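Local coordinates for protein putative aminotransferase (Actinomadura melliaura, PDB 4ZWV) that probably works as a pyridoxal phosphate-dependent sugar aminotransferase in making the aminopentose of the indolocarbazole AT2433, at residues A305-M310 with R346-P351; R117-A122 with A142-R147; T87-L92 with S328-L333; E160-A165 with V173-H178. One frame throughout, in Å; residues are numbered along the deposited sequence.

Contact 1 (A305-M310 with R346-P351)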
loop_
_atom_site.group_PDB
_atom_site.type_symbol
_atom_site.label_atom_id
_atom_site.label_comp_id
_atom_site.label_asym_id
_atom_site.label_seq_id
_atom_site.Cartn_x
_atom_site.Cartn_y
_atom_site.Cartn_z
ATOM N N ALA A 305 25.765 -17.933 23.395
ATOM C CA ALA A 305 25.642 -17.996 24.846
ATOM C C ALA A 305 24.993 -16.719 25.386
ATOM O O ALA A 305 24.209 -16.774 26.331
ATOM C CB ALA A 305 27.001 -18.231 25.489
ATOM N N PHE A 306 25.304 -15.576 24.777
ATOM C CA PHE A 306 24.684 -14.309 25.172
ATOM C C PHE A 306 23.168 -14.344 24.964
ATOM O O PHE A 306 22.404 -13.917 25.830
ATOM C CB PHE A 306 25.292 -13.140 24.389
ATOM C CG PHE A 306 24.767 -11.784 24.806
ATOM C CD1 PHE A 306 25.380 -11.071 25.826
ATOM C CD2 PHE A 306 23.676 -11.221 24.163
ATOM C CE1 PHE A 306 24.898 -9.815 26.201
ATOM C CE2 PHE A 306 23.191 -9.975 24.528
ATOM C CZ PHE A 306 23.799 -9.270 25.551
ATOM N N HIS A 307 22.740 -14.854 23.811
ATOM C CA HIS A 307 21.316 -15.007 23.529
ATOM C C HIS A 307 20.627 -15.894 24.569
ATOM O O HIS A 307 19.557 -15.550 25.064
ATOM C CB HIS A 307 21.109 -15.583 22.127
ATOM C CG HIS A 307 21.365 -14.599 21.030
ATOM N ND1 HIS A 307 21.631 -14.983 19.733
ATOM C CD2 HIS A 307 21.390 -13.246 21.034
ATOM C CE1 HIS A 307 21.810 -13.908 18.986
ATOM N NE2 HIS A 307 21.666 -12.839 19.751
ATOM N N ARG A 308 21.246 -17.024 24.901
ATOM C CA ARG A 308 20.682 -17.936 25.892
ATOM C C ARG A 308 20.560 -17.253 27.254
ATOM O O ARG A 308 19.593 -17.476 27.980
ATOM C CB ARG A 308 21.524 -19.213 25.984
ATOM C CG ARG A 308 21.401 -20.098 24.744
ATOM C CD ARG A 308 22.035 -21.473 24.932
ATOM N NE ARG A 308 23.487 -21.414 25.077
ATOM C CZ ARG A 308 24.336 -21.467 24.055
ATOM N NH1 ARG A 308 23.876 -21.585 22.817
ATOM N NH2 ARG A 308 25.645 -21.406 24.268
ATOM N N LYS A 309 21.538 -16.419 27.591
ATOM C CA LYS A 309 21.511 -15.648 28.832
ATOM C C LYS A 309 20.338 -14.667 28.862
ATOM O O LYS A 309 19.613 -14.589 29.851
ATOM C CB LYS A 309 22.824 -14.884 29.013
ATOM C CG LYS A 309 22.943 -14.136 30.331
ATOM C CD LYS A 309 23.476 -15.039 31.434
ATOM C CE LYS A 309 23.539 -14.296 32.764
ATOM N NZ LYS A 309 24.391 -15.009 33.754
HETATM N N MSE A 310 20.167 -13.905 27.785
HETATM C CA MSE A 310 19.066 -12.951 27.705
HETATM C C MSE A 310 17.719 -13.660 27.807
HETATM O O MSE A 310 16.858 -13.250 28.582
HETATM C CB MSE A 310 19.128 -12.146 26.407
HETATM C CG MSE A 310 20.362 -11.260 26.242
HETATM SE SE MSE A 310 20.626 -9.982 27.702
HETATM C CE MSE A 310 22.115 -10.874 28.575
ATOM N N ARG A 346 28.259 -10.761 15.644
ATOM C CA ARG A 346 28.458 -10.195 16.975
ATOM C C ARG A 346 27.334 -9.266 17.407
ATOM O O ARG A 346 27.080 -9.101 18.599
ATOM C CB ARG A 346 29.783 -9.439 17.031
ATOM C CG ARG A 346 31.001 -10.336 16.895
ATOM C CD ARG A 346 32.225 -9.521 16.512
ATOM N NE ARG A 346 32.543 -8.541 17.541
ATOM C CZ ARG A 346 32.975 -7.310 17.293
ATOM N NH1 ARG A 346 33.129 -6.891 16.040
ATOM N NH2 ARG A 346 33.243 -6.494 18.300
HETATM N N MSE A 347 26.658 -8.654 16.446
HETATM C CA MSE A 347 25.703 -7.614 16.795
HETATM C C MSE A 347 24.464 -8.172 17.482
HETATM O O MSE A 347 23.962 -9.255 17.146
HETATM C CB MSE A 347 25.301 -6.810 15.554
HETATM C CG MSE A 347 24.637 -7.629 14.500
HETATM SE SE MSE A 347 24.146 -6.507 12.978
HETATM C CE MSE A 347 25.878 -5.937 12.385
ATOM N N VAL A 348 23.964 -7.416 18.449
ATOM C CA VAL A 348 22.701 -7.743 19.115
ATOM C C VAL A 348 22.008 -6.455 19.578
ATOM O O VAL A 348 22.654 -5.547 20.103
ATOM C CB VAL A 348 22.915 -8.711 20.304
ATOM C CG1 VAL A 348 24.023 -8.227 21.211
ATOM C CG2 VAL A 348 21.605 -8.930 21.076
ATOM N N SER A 349 20.701 -6.372 19.331
ATOM C CA SER A 349 19.894 -5.207 19.691
ATOM C C SER A 349 19.227 -5.451 21.040
ATOM O O SER A 349 18.651 -6.521 21.273
ATOM C CB SER A 349 18.822 -4.926 18.629
ATOM O OG SER A 349 19.390 -4.661 17.349
ATOM N N LEU A 350 19.294 -4.453 21.917
ATOM C CA LEU A 350 18.718 -4.544 23.257
ATOM C C LEU A 350 17.517 -3.615 23.421
ATOM O O LEU A 350 17.450 -2.561 22.791
ATOM C CB LEU A 350 19.774 -4.200 24.311
ATOM C CG LEU A 350 21.032 -5.068 24.312
ATOM C CD1 LEU A 350 22.042 -4.540 25.314
ATOM C CD2 LEU A 350 20.658 -6.498 24.637
ATOM N N PRO A 351 16.554 -4.007 24.266
ATOM C CA PRO A 351 15.414 -3.118 24.525
ATOM C C PRO A 351 15.862 -1.807 25.149
ATOM O O PRO A 351 16.660 -1.827 26.087
ATOM C CB PRO A 351 14.557 -3.917 25.517
ATOM C CG PRO A 351 14.975 -5.343 25.334
ATOM C CD PRO A 351 16.443 -5.279 25.001
HETATM O O HOH W 1 21.600 -10.822 17.686
#
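Phe306 and Val348 carry the apolar part of this contact. Phe306 CE2 lies 3.8 Å from Val348 CG1 and nearly as close to CG2, so one ring atom meets both methyls. CG1 approaches the ring obliquely. At the neighbouring corner, Leu350 CD2 meets Phe306 CZ at 4.3 Å, edge-on and near the ring plane. The ring reaches the strand because Phe306 CG stands opposite its backbone N (chi1 -176°). One ring face is covered, toward its rim, by CE of Met310, a selenomethionine one helical turn on.

The polar link is indirect. A water bonds to His307 NE2 at 2.9 Å and donates to Met347 O at 2.9 Å. It sits at the edge of the imidazole, in its plane. The same edge brings His307 NE2 to 4.1 Å from Val348 CG2, so the ring has a water and a methyl side by side. Met347 O also accepts from Arg303 NH1.

Residues 305-310 and strand 347-350 run almost parallel, with axes 10.8 Å apart and inclined by 16°. Within this chain the strand is an outer member of the antiparallel sheet with 296-300 and 280-282. Trp372 meets the Phe306 ring edge-to-face. Arg227 of the second subunit packs on His307. Helix 358-369 lies against both segments, its Ile368 touching Met310 and Leu350.

Contact 2 (R117-A122 with A142-R147)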
loop_
_atom_site.group_PDB
_atom_site.type_symbol
_atom_site.label_atom_id
_atom_site.label_comp_id
_atom_site.label_asym_id
_atom_site.label_seq_id
_atom_site.Cartn_x
_atom_site.Cartn_y
_atom_site.Cartn_z
ATOM N N ARG A 117 33.394 4.612 -3.545
ATOM C CA ARG A 117 34.039 3.712 -4.499
ATOM C C ARG A 117 33.044 3.060 -5.462
ATOM O O ARG A 117 33.419 2.652 -6.566
ATOM C CB ARG A 117 34.816 2.617 -3.767
ATOM C CG ARG A 117 36.062 3.107 -3.049
ATOM C CD ARG A 117 36.905 1.935 -2.562
ATOM N NE ARG A 117 36.169 1.048 -1.669
ATOM C CZ ARG A 117 36.255 1.078 -0.341
ATOM N NH1 ARG A 117 37.056 1.949 0.270
ATOM N NH2 ARG A 117 35.546 0.220 0.376
ATOM N N LYS A 118 31.781 2.957 -5.055
ATOM C CA LYS A 118 30.818 2.194 -5.848
ATOM C C LYS A 118 29.889 3.041 -6.713
ATOM O O LYS A 118 29.140 2.510 -7.527
ATOM C CB LYS A 118 30.010 1.286 -4.926
ATOM C CG LYS A 118 30.836 0.087 -4.471
ATOM C CD LYS A 118 30.130 -0.726 -3.409
ATOM C CE LYS A 118 30.870 -2.037 -3.183
ATOM N NZ LYS A 118 30.372 -2.755 -1.975
ATOM N N ILE A 119 29.927 4.357 -6.543
ATOM C CA ILE A 119 29.186 5.225 -7.457
ATOM C C ILE A 119 29.778 5.055 -8.857
ATOM O O ILE A 119 31.001 5.044 -9.035
ATOM C CB ILE A 119 29.241 6.688 -7.007
ATOM C CG1 ILE A 119 28.464 6.853 -5.710
ATOM C CG2 ILE A 119 28.691 7.621 -8.090
ATOM C CD1 ILE A 119 28.619 8.222 -5.076
ATOM N N SER A 120 28.908 4.872 -9.843
ATOM C CA SER A 120 29.343 4.526 -11.190
ATOM C C SER A 120 28.460 5.241 -12.209
ATOM O O SER A 120 27.465 5.867 -11.825
ATOM C CB SER A 120 29.279 3.006 -11.399
ATOM O OG SER A 120 27.949 2.582 -11.605
ATOM N N PRO A 121 28.809 5.145 -13.507
ATOM C CA PRO A 121 27.916 5.720 -14.518
ATOM C C PRO A 121 26.505 5.134 -14.493
ATOM O O PRO A 121 25.601 5.758 -15.038
ATOM C CB PRO A 121 28.628 5.384 -15.832
ATOM C CG PRO A 121 30.074 5.337 -15.465
ATOM C CD PRO A 121 30.100 4.732 -14.092
ATOM N N ALA A 122 26.309 3.982 -13.850
ATOM C CA ALA A 122 24.978 3.384 -13.760
ATOM C C ALA A 122 24.177 3.808 -12.531
ATOM O O ALA A 122 23.016 3.432 -12.393
ATOM C CB ALA A 122 25.088 1.856 -13.783
ATOM N N ALA A 142 26.916 14.565 1.158
ATOM C CA ALA A 142 26.749 15.643 0.178
ATOM C C ALA A 142 28.060 15.948 -0.562
ATOM O O ALA A 142 28.045 16.213 -1.763
ATOM C CB ALA A 142 26.214 16.905 0.854
ATOM N N GLY A 143 29.190 15.905 0.142
ATOM C CA GLY A 143 30.484 16.114 -0.493
ATOM C C GLY A 143 30.830 15.026 -1.503
ATOM O O GLY A 143 31.389 15.295 -2.574
ATOM N N ILE A 144 30.499 13.789 -1.155
ATOM C CA ILE A 144 30.690 12.664 -2.058
ATOM C C ILE A 144 29.909 12.888 -3.350
ATOM O O ILE A 144 30.434 12.663 -4.448
ATOM C CB ILE A 144 30.259 11.351 -1.386
ATOM C CG1 ILE A 144 31.283 10.987 -0.309
ATOM C CG2 ILE A 144 30.130 10.229 -2.422
ATOM C CD1 ILE A 144 30.817 9.898 0.654
ATOM N N LEU A 145 28.679 13.362 -3.211
ATOM C CA LEU A 145 27.829 13.633 -4.365
ATOM C C LEU A 145 28.317 14.836 -5.164
ATOM O O LEU A 145 28.168 14.860 -6.390
ATOM C CB LEU A 145 26.393 13.832 -3.917
ATOM C CG LEU A 145 25.765 12.504 -3.509
ATOM C CD1 LEU A 145 24.396 12.795 -3.015
ATOM C CD2 LEU A 145 25.727 11.534 -4.689
ATOM N N ASP A 146 28.886 15.835 -4.485
ATOM C CA ASP A 146 29.508 16.950 -5.194
ATOM C C ASP A 146 30.579 16.438 -6.155
ATOM O O ASP A 146 30.647 16.856 -7.316
ATOM C CB ASP A 146 30.156 17.953 -4.226
ATOM C CG ASP A 146 29.143 18.726 -3.396
ATOM O OD1 ASP A 146 27.948 18.763 -3.747
ATOM O OD2 ASP A 146 29.569 19.340 -2.386
ATOM N N ARG A 147 31.433 15.548 -5.656
ATOM C CA ARG A 147 32.513 14.999 -6.465
ATOM C C ARG A 147 31.975 14.090 -7.567
ATOM O O ARG A 147 32.525 14.075 -8.669
ATOM C CB ARG A 147 33.518 14.249 -5.583
ATOM C CG ARG A 147 34.288 15.172 -4.639
ATOM C CD ARG A 147 35.390 14.455 -3.855
ATOM N NE ARG A 147 34.867 13.513 -2.864
ATOM C CZ ARG A 147 34.425 13.859 -1.654
ATOM N NH1 ARG A 147 34.409 15.136 -1.278
ATOM N NH2 ARG A 147 33.983 12.930 -0.822
#
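Ile119 meets Ile144 and Leu145 just where helix 112-118 ends. The last helical residues, Arg117 and Lys118, turn their charged ends back to Asp114, and each forms a salt bridge with it. Lys118 NZ also bonds to Trp100 O.

Ile119 is the first residue to leave helical backbone angles, and its side chain points toward helix 138-152. Its CG1 lies beside the backbone N (chi1 -68°), and the chain then runs on extended, which carries CD1 to the other segment. Ile119 CD1 is 3.7 Å from Ile144 CG2, methyl against methyl. The two side chains cross at a slant. Ile119 CD1 also approaches Leu145 CD2, more loosely, at 4.4 Å. One methyl of the loop thus touches two successive residues of the helix. On the sheet side, Ile119 touches Leu78 of strand 76-79.

Helix 138-152 is the crossover helix between the parallel neighbours 123-129 and 157-161, a beta-alpha-beta unit of the large mixed sheet. The loop at Ile119 leads into the first of these strands. A salt bridge from Arg147 NE to Glu116 OE2 ties the same two helices together near the apolar contact.

Ser120 comes next and forms an ST turn. Ala122 N donates to Ser120 OG at 3.1 Å, with an angle of 148° at the hydrogen. That OG is also bonded to Glu76 OE2. Ala122 then makes a backbone hydrogen bond with Glu76, where the chain enters strand 123-129.

Contact 3 (T87-L92 with S328-L333)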
loop_
_atom_site.group_PDB
_atom_site.type_symbol
_atom_site.label_atom_id
_atom_site.label_comp_id
_atom_site.label_asym_id
_atom_site.label_seq_id
_atom_site.Cartn_x
_atom_site.Cartn_y
_atom_site.Cartn_z
ATOM N N THR A 87 13.337 -1.450 2.653
ATOM C CA THR A 87 14.266 -0.512 2.029
ATOM C C THR A 87 14.712 -1.020 0.671
ATOM O O THR A 87 14.715 -0.305 -0.332
ATOM C CB THR A 87 15.516 -0.310 2.899
ATOM O OG1 THR A 87 15.118 0.072 4.221
ATOM C CG2 THR A 87 16.420 0.756 2.295
ATOM N N ASN A 88 15.061 -2.293 0.645
ATOM C CA ASN A 88 15.636 -2.881 -0.548
ATOM C C ASN A 88 14.606 -3.484 -1.480
ATOM O O ASN A 88 14.790 -3.469 -2.695
ATOM C CB ASN A 88 16.682 -3.910 -0.128
ATOM C CG ASN A 88 17.878 -3.233 0.481
ATOM O OD1 ASN A 88 18.398 -2.307 -0.125
ATOM N ND2 ASN A 88 18.270 -3.613 1.705
ATOM N N TRP A 89 13.502 -3.995 -0.942
ATOM C CA TRP A 89 12.506 -4.535 -1.848
ATOM C C TRP A 89 11.813 -3.419 -2.637
ATOM O O TRP A 89 11.372 -3.653 -3.764
ATOM C CB TRP A 89 11.478 -5.373 -1.092
ATOM C CG TRP A 89 11.982 -6.678 -0.452
ATOM C CD1 TRP A 89 11.208 -7.535 0.280
ATOM C CD2 TRP A 89 13.314 -7.274 -0.474
ATOM N NE1 TRP A 89 11.947 -8.608 0.715
ATOM C CE2 TRP A 89 13.239 -8.474 0.272
ATOM C CE3 TRP A 89 14.550 -6.915 -1.047
ATOM C CZ2 TRP A 89 14.343 -9.319 0.460
ATOM C CZ3 TRP A 89 15.655 -7.758 -0.848
ATOM C CH2 TRP A 89 15.541 -8.942 -0.101
ATOM N N ALA A 90 11.739 -2.222 -2.067
ATOM C CA ALA A 90 11.226 -1.069 -2.821
ATOM C C ALA A 90 12.045 -0.833 -4.090
ATOM O O ALA A 90 11.489 -0.485 -5.136
ATOM C CB ALA A 90 11.219 0.185 -1.944
ATOM N N ILE A 91 13.359 -1.033 -3.995
ATOM C CA ILE A 91 14.248 -0.894 -5.152
ATOM C C ILE A 91 13.913 -1.919 -6.229
ATOM O O ILE A 91 13.814 -1.577 -7.409
ATOM C CB ILE A 91 15.735 -1.048 -4.745
ATOM C CG1 ILE A 91 16.117 0.050 -3.745
ATOM C CG2 ILE A 91 16.642 -1.005 -5.995
ATOM C CD1 ILE A 91 17.472 -0.205 -3.063
ATOM N N LEU A 92 13.727 -3.173 -5.822
ATOM C CA LEU A 92 13.414 -4.235 -6.776
ATOM C C LEU A 92 12.051 -3.997 -7.427
ATOM O O LEU A 92 11.896 -4.214 -8.636
ATOM C CB LEU A 92 13.456 -5.603 -6.089
ATOM C CG LEU A 92 14.816 -5.943 -5.474
ATOM C CD1 LEU A 92 14.774 -7.305 -4.811
ATOM C CD2 LEU A 92 15.899 -5.886 -6.534
ATOM N N SER A 328 17.499 -15.509 -0.660
ATOM C CA SER A 328 17.716 -16.213 -1.915
ATOM C C SER A 328 17.164 -15.415 -3.103
ATOM O O SER A 328 17.657 -15.565 -4.220
ATOM C CB SER A 328 17.126 -17.627 -1.853
ATOM O OG SER A 328 15.731 -17.607 -1.657
ATOM N N CYS A 329 16.190 -14.531 -2.868
ATOM C CA CYS A 329 15.657 -13.715 -3.964
ATOM C C CYS A 329 16.699 -12.750 -4.547
ATOM O O CYS A 329 16.509 -12.223 -5.642
ATOM C CB CYS A 329 14.414 -12.930 -3.516
ATOM S SG CYS A 329 14.710 -11.591 -2.323
ATOM N N VAL A 330 17.798 -12.515 -3.831
ATOM C CA VAL A 330 18.840 -11.627 -4.352
ATOM C C VAL A 330 20.189 -12.349 -4.412
ATOM O O VAL A 330 21.246 -11.723 -4.363
ATOM C CB VAL A 330 18.952 -10.313 -3.516
ATOM C CG1 VAL A 330 17.779 -9.382 -3.840
ATOM C CG2 VAL A 330 19.020 -10.602 -2.011
ATOM N N ALA A 331 20.152 -13.670 -4.565
ATOM C CA ALA A 331 21.391 -14.437 -4.644
ATOM C C ALA A 331 22.284 -13.949 -5.787
ATOM O O ALA A 331 23.508 -14.028 -5.697
ATOM C CB ALA A 331 21.082 -15.923 -4.801
ATOM N N HIS A 332 21.677 -13.430 -6.850
ATOM C CA HIS A 332 22.433 -12.977 -8.018
ATOM C C HIS A 332 23.165 -11.653 -7.792
ATOM O O HIS A 332 23.951 -11.224 -8.637
ATOM C CB HIS A 332 21.498 -12.844 -9.234
ATOM C CG HIS A 332 20.385 -11.862 -9.040
ATOM N ND1 HIS A 332 19.360 -12.068 -8.144
ATOM C CD2 HIS A 332 20.121 -10.679 -9.647
ATOM C CE1 HIS A 332 18.523 -11.048 -8.190
ATOM N NE2 HIS A 332 18.960 -10.191 -9.096
ATOM N N LEU A 333 22.915 -11.018 -6.651
ATOM C CA LEU A 333 23.489 -9.706 -6.350
ATOM C C LEU A 333 24.566 -9.747 -5.262
ATOM O O LEU A 333 25.040 -8.695 -4.812
ATOM C CB LEU A 333 22.378 -8.732 -5.925
ATOM C CG LEU A 333 21.252 -8.505 -6.930
ATOM C CD1 LEU A 333 20.183 -7.583 -6.338
ATOM C CD2 LEU A 333 21.819 -7.920 -8.216
#
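The CA atoms of Leu92 and Val330, 9.5 Å apart, are the nearest pair across the segments. Residues 87-92 belong to helix 85-93. Residues 328-333 form short 3-10 turns, held by backbone hydrogen bonds from Ala331 N to Ser328 O and from Leu333 N to Val330 O. No hydrogen bond crosses between the segments, and the gap is filled by side chains.

Trp89 and Leu92 lie about one turn apart on the helix, and both reach Val330 CG1. Leu92 CD1 is 3.8 Å from that methyl. Trp89 CZ3 is 4.0 Å from it, and the methyl comes at a slant to the indole. Cys329 supplies the second contact on the indole. Its SG is 3.6 Å from both Trp89 CZ2 and Trp89 CH2. Measured to the centroid of the six-membered ring, SG is 4.0 Å away and 33° off the ring normal, an oblique sulfur-aromatic contact. Cys329 SG stands between its backbone N and carbonyl carbon (chi1 69°), which turns it to the indole.

The polar end of the indole bonds to another chain: Trp89 NE1 donates to Tyr217 O of the second subunit. Trp235 and Ala233 of that subunit pack on Leu92 and Cys329, respectively. The arrangement therefore belongs to the dimer interface, close to the cofactor pocket, with the Trp89 side chain about 7 Å from that of Thr58, a pyridoxal phosphate-binding residue.

Contact 4 (E160-A165 with V173-H178)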
loop_
_atom_site.group_PDB
_atom_site.type_symbol
_atom_site.label_atom_id
_atom_site.label_comp_id
_atom_site.label_asym_id
_atom_site.label_seq_id
_atom_site.Cartn_x
_atom_site.Cartn_y
_atom_site.Cartn_z
ATOM N N GLU A 160 16.576 9.352 2.097
ATOM C CA GLU A 160 16.874 8.974 3.473
ATOM C C GLU A 160 15.745 8.154 4.070
ATOM O O GLU A 160 14.607 8.631 4.160
ATOM C CB GLU A 160 17.097 10.211 4.352
ATOM C CG GLU A 160 18.296 11.073 3.963
ATOM C CD GLU A 160 18.388 12.326 4.820
ATOM O OE1 GLU A 160 18.107 12.245 6.040
ATOM O OE2 GLU A 160 18.717 13.396 4.278
ATOM N N ASP A 161 16.063 6.928 4.475
ATOM C CA ASP A 161 15.098 6.069 5.161
ATOM C C ASP A 161 15.193 6.399 6.641
ATOM O O ASP A 161 16.159 6.027 7.316
ATOM C CB ASP A 161 15.382 4.588 4.873
ATOM C CG ASP A 161 14.405 3.648 5.558
ATOM O OD1 ASP A 161 13.693 4.068 6.485
ATOM O OD2 ASP A 161 14.343 2.469 5.162
ATOM N N CYS A 162 14.175 7.105 7.128
ATOM C CA CYS A 162 14.138 7.607 8.494
ATOM C C CYS A 162 13.172 6.820 9.360
ATOM O O CYS A 162 12.715 7.330 10.379
ATOM C CB CYS A 162 13.723 9.082 8.509
ATOM S SG CYS A 162 14.776 10.183 7.527
ATOM N N ALA A 163 12.839 5.597 8.958
ATOM C CA ALA A 163 11.858 4.799 9.700
ATOM C C ALA A 163 12.155 4.650 11.194
ATOM O O ALA A 163 11.228 4.612 12.014
ATOM C CB ALA A 163 11.735 3.416 9.077
ATOM N N HIS A 164 13.441 4.563 11.548
ATOM C CA HIS A 164 13.847 4.370 12.941
ATOM C C HIS A 164 14.162 5.673 13.647
ATOM O O HIS A 164 14.566 5.667 14.815
ATOM C CB HIS A 164 15.097 3.492 13.026
ATOM C CG HIS A 164 14.865 2.077 12.624
ATOM N ND1 HIS A 164 15.876 1.142 12.584
ATOM C CD2 HIS A 164 13.735 1.428 12.265
ATOM C CE1 HIS A 164 15.377 -0.024 12.214
ATOM N NE2 HIS A 164 14.080 0.123 12.010
ATOM N N ALA A 165 13.998 6.782 12.933
ATOM C CA ALA A 165 14.629 8.026 13.357
ATOM C C ALA A 165 13.664 9.202 13.487
ATOM O O ALA A 165 14.057 10.359 13.345
ATOM C CB ALA A 165 15.760 8.373 12.387
ATOM N N VAL A 173 20.106 20.346 12.834
ATOM C CA VAL A 173 19.035 20.424 11.853
ATOM C C VAL A 173 18.236 19.126 11.914
ATOM O O VAL A 173 18.803 18.035 11.841
ATOM C CB VAL A 173 19.596 20.653 10.436
ATOM C CG1 VAL A 173 18.490 20.570 9.380
ATOM C CG2 VAL A 173 20.323 21.995 10.368
ATOM N N PRO A 174 16.905 19.234 12.052
ATOM C CA PRO A 174 16.072 18.026 12.088
ATOM C C PRO A 174 16.171 17.224 10.804
ATOM O O PRO A 174 16.244 17.804 9.711
ATOM C CB PRO A 174 14.649 18.576 12.256
ATOM C CG PRO A 174 14.727 19.991 11.745
ATOM C CD PRO A 174 16.108 20.471 12.094
ATOM N N LEU A 175 16.166 15.900 10.914
ATOM C CA LEU A 175 16.009 15.098 9.707
ATOM C C LEU A 175 14.771 15.562 8.940
ATOM O O LEU A 175 13.753 15.934 9.545
ATOM C CB LEU A 175 15.905 13.606 10.028
ATOM C CG LEU A 175 17.129 12.960 10.676
ATOM C CD1 LEU A 175 16.900 11.460 10.771
ATOM C CD2 LEU A 175 18.413 13.280 9.884
ATOM N N GLY A 176 14.885 15.565 7.617
ATOM C CA GLY A 176 13.866 16.152 6.757
ATOM C C GLY A 176 14.292 17.488 6.159
ATOM O O GLY A 176 13.668 17.983 5.223
ATOM N N SER A 177 15.365 18.083 6.678
ATOM C CA SER A 177 15.753 19.426 6.257
ATOM C C SER A 177 17.197 19.517 5.779
ATOM O O SER A 177 17.820 20.579 5.876
ATOM C CB SER A 177 15.545 20.430 7.400
ATOM O OG SER A 177 14.166 20.635 7.663
ATOM N N HIS A 178 17.724 18.419 5.241
ATOM C CA HIS A 178 19.114 18.421 4.781
ATOM C C HIS A 178 19.221 18.377 3.253
ATOM O O HIS A 178 20.294 18.153 2.706
ATOM C CB HIS A 178 19.885 17.248 5.401
ATOM C CG HIS A 178 19.977 17.311 6.894
ATOM N ND1 HIS A 178 19.029 16.748 7.721
ATOM C CD2 HIS A 178 20.897 17.882 7.708
ATOM C CE1 HIS A 178 19.364 16.966 8.982
ATOM N NE2 HIS A 178 20.497 17.646 9.001
HETATM O O HOH W 2 16.918 15.963 3.978
HETATM O O HOH W 3 17.361 14.865 6.631
#
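Leu175 is the apolar centre of this contact, and its two methyls go different ways. CD1 rests on Ala165 CB at 3.7 Å and on Cys162 SG at 4.1 Å. The other branch, Leu175 CD2, lies 4.0 Å from Glu160 OE1, at the border between the apolar and polar parts. Leu138 of helix 138-152 also packs on Leu175.

Two waters make the polar links. The first donates to Glu160 OE1 at 2.8 Å. It also accepts from Gly176 N and bonds to His178 ND1, the latter at 2.7 Å. The second donates to Glu160 OE2 and accepts from His178 N. Glu160 reaches them with its chain extended beyond CG (chi2 176°). Its carboxylate is further held by His130 NE2 on OE1 and Asn180 ND2 on OE2. This many donors is consistent with a charged carboxylate, buried but well satisfied. The His178 ring is fixed at its other nitrogen, NE2, by Tyr170 O.

The first segment holds the C-terminal end of central strand 157-161 and the turn that follows, a region where fold type I aminotransferases commonly place cofactor-binding residues. His164, in the type I turn from Cys162 to Ala165, is one such pyridoxal phosphate-binding residue here.

Turns shape both backbones. Asp161 OD1 accepts from Ala163 N at 3.0 Å, nearly along the C-O direction, in an Asx turn. Across the contact, a type II turn runs from Pro174 to Ser177. It has Gly176 at its third position and directs Gly176 N to the first water.

Overall arrangement
From the N terminus, contact 3 opens first, at 87-92. Contact 2 then closes a short loop around strand 123-129, joining the end of helix 112-118 to helix 138-152. Contact 4 closes a still shorter one, joining the end of strand 157-161 to the turn after 173-174. Both are nested within the long loop of contact 3. Contact 1 opens at 305-310, before contact 3 closes at 328-333, and ends at 346-351, so contacts 1 and 3 cross. Contact 1 serves the small C-terminal sheet. Contact 3 joins helix 85-93 to the loop between helices 303-312 and 338-344. Contacts 3 and 4 touch directly: Thr87 OG1 probably bonds to Asp161 OD2 at 2.7 Å.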